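Local coordinates for putative polyketide cyclase (Bacillus cereus, PDB 3K0Z), which is of unknown function but belongs to the SnoaL-like polyketide cyclase family of the NTF2 fold, and so may act on a small molecule held in the fold's pocket, at residues 62-67 against 72-77; 129-132 against 138-141. One frame throughout, in Å; residues are numbered along the deposited sequence. Where two conformers were deposited one is given.

Contact 1 of 2, residues 62-67 against 72-77; sequences NFFDHT and RPQGTE
Q74 OE1 is gripped by two backbone N-H groups that reach it from opposite faces of its amide plane: D65 N at 2.8 Å, in a nearly straight bond (172°), and G75 N, the next residue in sequence, more bent. Q74 NE2 in turn donates to D65 O at 3.0 Å. The glutamine CG lies opposite its backbone N (chi1 -178°) and the chain bends at chi2, which lets the amide meet both the backbone N and the backbone O of D65. The amide also stacks on the F64 ring, the planes 13° apart and NE2 offset toward the rim. G75 CA makes a C-H contact with F63 O (3.4 Å), and a water held by T76 N gives that carbonyl a weak bond. D65 OD1 accepts from T67 N, an Asx turn. D65 OD2 meets R72 NH1 in a long salt bridge of 4.0 Å, and a second water links the two; the stronger partner of D65 OD2 is H142 NE2. R72 NE forms a salt bridge to a bound 2-[N-cyclohexylamino]ethane sulfonic acid, probably from the crystallisation liquor. At strand 63-65, one of the sheet's two edge strands within this chain, Q74 thus satisfies the D65 N and O that point away from strand 136-144, much as a neighbouring strand would.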
loop_
_atom_site.group_PDB
_atom_site.type_symbol
_atom_site.label_atom_id
_atom_site.label_comp_id
_atom_site.label_asym_id
_atom_site.label_seq_id
_atom_site.Cartn_x
_atom_site.Cartn_y
_atom_site.Cartn_z
ATOM N N ASN A 62 18.335 -9.458 10.213
ATOM C CA ASN A 62 17.189 -9.513 11.112
ATOM C C ASN A 62 15.901 -8.926 10.537
ATOM O O ASN A 62 14.993 -8.546 11.290
ATOM C CB ASN A 62 17.562 -8.804 12.427
ATOM C CG ASN A 62 18.674 -9.500 13.139
ATOM O OD1 ASN A 62 19.653 -8.878 13.565
ATOM N ND2 ASN A 62 18.553 -10.816 13.255
ATOM N N PHE A 63 15.824 -8.878 9.205
ATOM C CA PHE A 63 14.633 -8.407 8.478
ATOM C C PHE A 63 13.328 -8.990 9.028
ATOM O O PHE A 63 13.249 -10.190 9.276
ATOM C CB PHE A 63 14.770 -8.759 7.003
ATOM C CG PHE A 63 13.498 -8.564 6.209
ATOM C CD1 PHE A 63 13.126 -7.319 5.742
ATOM C CD2 PHE A 63 12.651 -9.626 5.969
ATOM C CE1 PHE A 63 11.915 -7.153 5.007
ATOM C CE2 PHE A 63 11.434 -9.461 5.253
ATOM C CZ PHE A 63 11.085 -8.234 4.796
ATOM N N PHE A 64 12.316 -8.144 9.207
ATOM C CA PHE A 64 11.076 -8.551 9.843
ATOM C C PHE A 64 9.856 -8.038 9.045
ATOM O O PHE A 64 9.709 -6.824 8.765
ATOM C CB PHE A 64 11.057 -8.021 11.278
ATOM C CG PHE A 64 9.948 -8.574 12.100
ATOM C CD1 PHE A 64 8.702 -7.999 12.071
ATOM C CD2 PHE A 64 10.151 -9.662 12.899
ATOM C CE1 PHE A 64 7.671 -8.518 12.814
ATOM C CE2 PHE A 64 9.121 -10.180 13.643
ATOM C CZ PHE A 64 7.886 -9.604 13.593
ATOM N N ASP A 65 9.015 -8.978 8.644
ATOM C CA ASP A 65 7.781 -8.680 7.929
ATOM C C ASP A 65 6.682 -8.532 8.981
ATOM O O ASP A 65 6.333 -9.488 9.699
ATOM C CB ASP A 65 7.481 -9.815 6.922
ATOM C CG ASP A 65 6.241 -9.569 6.094
ATOM O OD1 ASP A 65 5.536 -8.603 6.411
ATOM O OD2 ASP A 65 5.979 -10.347 5.128
ATOM N N HIS A 66 6.153 -7.322 9.099
ATOM C CA HIS A 66 5.039 -7.065 9.989
ATOM C C HIS A 66 3.705 -7.574 9.505
ATOM O O HIS A 66 2.750 -7.551 10.271
ATOM C CB HIS A 66 4.910 -5.560 10.229
ATOM C CG HIS A 66 6.072 -4.991 10.959
ATOM N ND1 HIS A 66 6.223 -5.141 12.314
ATOM C CD2 HIS A 66 7.157 -4.313 10.529
ATOM C CE1 HIS A 66 7.346 -4.562 12.692
ATOM N NE2 HIS A 66 7.933 -4.051 11.628
ATOM N N THR A 67 3.615 -8.018 8.249
ATOM C CA THR A 67 2.333 -8.405 7.665
ATOM C C THR A 67 2.519 -9.733 6.902
ATOM O O THR A 67 2.325 -9.824 5.703
ATOM C CB THR A 67 1.878 -7.285 6.729
ATOM O OG1 THR A 67 2.917 -7.031 5.778
ATOM C CG2 THR A 67 1.577 -5.958 7.487
ATOM N N ARG A 72 3.812 -18.138 5.251
ATOM C CA ARG A 72 5.149 -17.658 4.956
ATOM C C ARG A 72 5.955 -17.602 6.255
ATOM O O ARG A 72 5.505 -17.021 7.219
ATOM C CB ARG A 72 5.122 -16.273 4.332
ATOM C CG ARG A 72 6.491 -15.862 3.914
ATOM C CD ARG A 72 6.503 -14.490 3.413
ATOM N NE ARG A 72 5.851 -14.436 2.120
ATOM C CZ ARG A 72 5.806 -13.374 1.340
ATOM N NH1 ARG A 72 6.409 -12.254 1.689
ATOM N NH2 ARG A 72 5.163 -13.447 0.172
ATOM N N PRO A 73 7.147 -18.218 6.277
ATOM C CA PRO A 73 8.042 -18.074 7.412
ATOM C C PRO A 73 8.480 -16.628 7.622
ATOM O O PRO A 73 8.591 -15.865 6.665
ATOM C CB PRO A 73 9.273 -18.926 7.026
ATOM C CG PRO A 73 8.876 -19.751 5.860
ATOM C CD PRO A 73 7.681 -19.132 5.237
ATOM N N GLN A 74 8.769 -16.271 8.863
ATOM C CA GLN A 74 9.299 -14.944 9.154
ATOM C C GLN A 74 10.744 -14.847 8.638
ATOM O O GLN A 74 11.420 -15.865 8.474
ATOM C CB GLN A 74 9.249 -14.686 10.655
ATOM C CG GLN A 74 9.717 -13.314 11.107
ATOM C CD GLN A 74 8.995 -12.184 10.392
ATOM O OE1 GLN A 74 9.514 -11.639 9.419
ATOM N NE2 GLN A 74 7.785 -11.859 10.839
ATOM N N GLY A 75 11.173 -13.627 8.315
ATOM C CA GLY A 75 12.573 -13.331 8.029
ATOM C C GLY A 75 13.078 -13.588 6.637
ATOM O O GLY A 75 12.306 -13.864 5.702
ATOM N N THR A 76 14.398 -13.552 6.508
ATOM C CA THR A 76 15.028 -13.815 5.222
ATOM C C THR A 76 14.672 -15.211 4.664
ATOM O O THR A 76 14.500 -15.348 3.460
ATOM C CB THR A 76 16.566 -13.640 5.288
ATOM O OG1 THR A 76 17.104 -14.534 6.246
ATOM C CG2 THR A 76 16.954 -12.193 5.646
ATOM N N GLU A 77 14.505 -16.221 5.521
ATOM C CA GLU A 77 14.200 -17.561 5.040
ATOM C C GLU A 77 12.808 -17.592 4.389
ATOM O O GLU A 77 12.546 -18.386 3.477
ATOM C CB GLU A 77 14.387 -18.641 6.141
ATOM C CG GLU A 77 13.229 -18.855 7.154
ATOM C CD GLU A 77 13.575 -19.837 8.284
ATOM O OE1 GLU A 77 14.512 -20.648 8.164
ATOM O OE2 GLU A 77 12.889 -19.810 9.310
HETATM O O HOH W 1 15.682 -12.569 8.910
HETATM O O HOH W 2 8.140 -11.526 3.875
#

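Contact 2 of 2, residues 129-132 against 138-141; sequences ILHV and TEDW
H131 ND1 donates to E139 OE2 at 2.8 Å, using the anti lone pair of that oxygen, and the imidazole and carboxylate are nearly coplanar, 18° apart. The two side chains run alongside each other, and H131 CB rests on E139 CG at 3.6 Å. The glutamate starts from the crowded position between its backbone N and carbonyl carbon (chi1 57°), then extends, which brings OE2 to the edge of the ring. On the same face of the sheet, I129 CG2 packs on W141 CE3 (3.8 Å). L130 CD2 touches D140 CB on the other face. These side chains project from the two faces of an antiparallel hairpin, strands 120-133 and 136-144, in the curved sheet of the NTF2-like fold. I129 and W141 form a hydrogen-bonded pair, with I129 N to W141 O at 2.7 Å and a return bond from W141 N to I129 O. L130 and D140 follow as a non-hydrogen-bonded pair. H131 O accepts from T138 N at 2.8 Å while H131 N bonds to E139 O, so one residue faces two, consistent with a classic beta bulge. Around this shell, E139 OE1 accepts a hydrogen bond from H66, whose ring stacks on W141, and R110 of the second subunit makes a cation-pi contact with that indole. On the face bearing L130 and D140, F43 of helix 30-49 touches both.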
loop_
_atom_site.group_PDB
_atom_site.type_symbol
_atom_site.label_atom_id
_atom_site.label_comp_id
_atom_site.label_asym_id
_atom_site.label_seq_id
_atom_site.Cartn_x
_atom_site.Cartn_y
_atom_site.Cartn_z
ATOM N N ILE A 129 5.328 -0.988 2.043
ATOM C CA ILE A 129 5.988 0.088 2.776
ATOM C C ILE A 129 7.268 -0.539 3.355
ATOM O O ILE A 129 7.213 -1.515 4.124
ATOM C CB ILE A 129 5.138 0.653 3.913
ATOM C CG1 ILE A 129 3.887 1.338 3.335
ATOM C CG2 ILE A 129 5.990 1.647 4.736
ATOM C CD1 ILE A 129 2.795 1.588 4.363
ATOM N N LEU A 130 8.394 0.032 2.965
ATOM C CA LEU A 130 9.714 -0.445 3.387
ATOM C C LEU A 130 10.386 0.547 4.333
ATOM O O LEU A 130 10.378 1.729 4.060
ATOM C CB LEU A 130 10.586 -0.597 2.161
ATOM C CG LEU A 130 10.074 -1.377 0.953
ATOM C CD1 LEU A 130 11.098 -1.156 -0.185
ATOM C CD2 LEU A 130 9.824 -2.864 1.184
ATOM N N HIS A 131 10.982 0.053 5.421
ATOM C CA HIS A 131 11.792 0.867 6.317
ATOM C C HIS A 131 13.242 0.578 5.942
ATOM O O HIS A 131 13.674 -0.589 5.943
ATOM C CB HIS A 131 11.557 0.458 7.732
ATOM C CG HIS A 131 11.801 1.535 8.735
ATOM N ND1 HIS A 131 11.397 1.415 10.048
ATOM C CD2 HIS A 131 12.359 2.763 8.618
ATOM C CE1 HIS A 131 11.727 2.517 10.702
ATOM N NE2 HIS A 131 12.313 3.350 9.855
ATOM N N VAL A 132 13.980 1.618 5.584
ATOM C CA VAL A 132 15.371 1.468 5.109
ATOM C C VAL A 132 16.328 2.179 6.043
ATOM O O VAL A 132 16.069 3.317 6.362
ATOM C CB VAL A 132 15.557 2.090 3.719
ATOM C CG1 VAL A 132 16.953 1.731 3.151
ATOM C CG2 VAL A 132 14.439 1.636 2.777
ATOM N N THR A 138 15.050 -2.934 6.711
ATOM C CA THR A 138 15.033 -3.603 8.010
ATOM C C THR A 138 13.695 -4.299 8.314
ATOM O O THR A 138 13.643 -5.295 9.042
ATOM C CB THR A 138 15.340 -2.637 9.121
ATOM O OG1 THR A 138 14.303 -1.656 9.209
ATOM C CG2 THR A 138 16.717 -1.994 8.909
ATOM N N GLU A 139 12.613 -3.753 7.779
ATOM C CA GLU A 139 11.281 -4.286 8.046
ATOM C C GLU A 139 10.290 -3.782 6.973
ATOM O O GLU A 139 10.575 -2.836 6.221
ATOM C CB GLU A 139 10.797 -3.908 9.463
ATOM C CG GLU A 139 10.776 -2.429 9.729
ATOM C CD GLU A 139 10.533 -2.036 11.205
ATOM O OE1 GLU A 139 10.271 -2.874 12.054
ATOM O OE2 GLU A 139 10.561 -0.852 11.502
ATOM N N ASP A 140 9.140 -4.445 6.868
ATOM C CA ASP A 140 8.162 -3.988 5.930
ATOM C C ASP A 140 6.749 -4.336 6.327
ATOM O O ASP A 140 6.512 -5.127 7.249
ATOM C CB ASP A 140 8.507 -4.398 4.487
ATOM C CG ASP A 140 8.243 -5.874 4.188
ATOM O OD1 ASP A 140 8.161 -6.648 5.129
ATOM O OD2 ASP A 140 8.108 -6.257 2.994
ATOM N N TRP A 141 5.841 -3.702 5.603
ATOM C CA TRP A 141 4.395 -3.868 5.682
ATOM C C TRP A 141 3.948 -3.891 4.239
ATOM O O TRP A 141 4.188 -2.947 3.493
ATOM C CB TRP A 141 3.725 -2.692 6.388
ATOM C CG TRP A 141 4.189 -2.410 7.761
ATOM C CD1 TRP A 141 3.549 -2.736 8.934
ATOM C CD2 TRP A 141 5.338 -1.620 8.148
ATOM N NE1 TRP A 141 4.242 -2.231 9.984
ATOM C CE2 TRP A 141 5.339 -1.544 9.536
ATOM C CE3 TRP A 141 6.339 -0.962 7.441
ATOM C CZ2 TRP A 141 6.349 -0.875 10.257
ATOM C CZ3 TRP A 141 7.337 -0.289 8.150
ATOM C CH2 TRP A 141 7.343 -0.278 9.543
#

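In the fold
Contact 2 joins two long strands through main-chain bonds, supplemented by a histidine-carboxylate bond and apolar packing, whereas contact 1 fastens the short border strand 63-65 to the loop entering helix 76-87, chiefly through a glutamine amide and water. Their centres lie 11 Å apart, contact 2 nearer the centre of the chain and with more of its touching residues buried. They meet because strands 63-65 and 136-144 are neighbours: H66 N reaches D140 O at 2.9 Å, a probable hydrogen bond. Segment 138-141 is thus flanked by 129-132 and by 62-67. Both contacts approach the second subunit, T67 packing on its F125 and I129 on its T108.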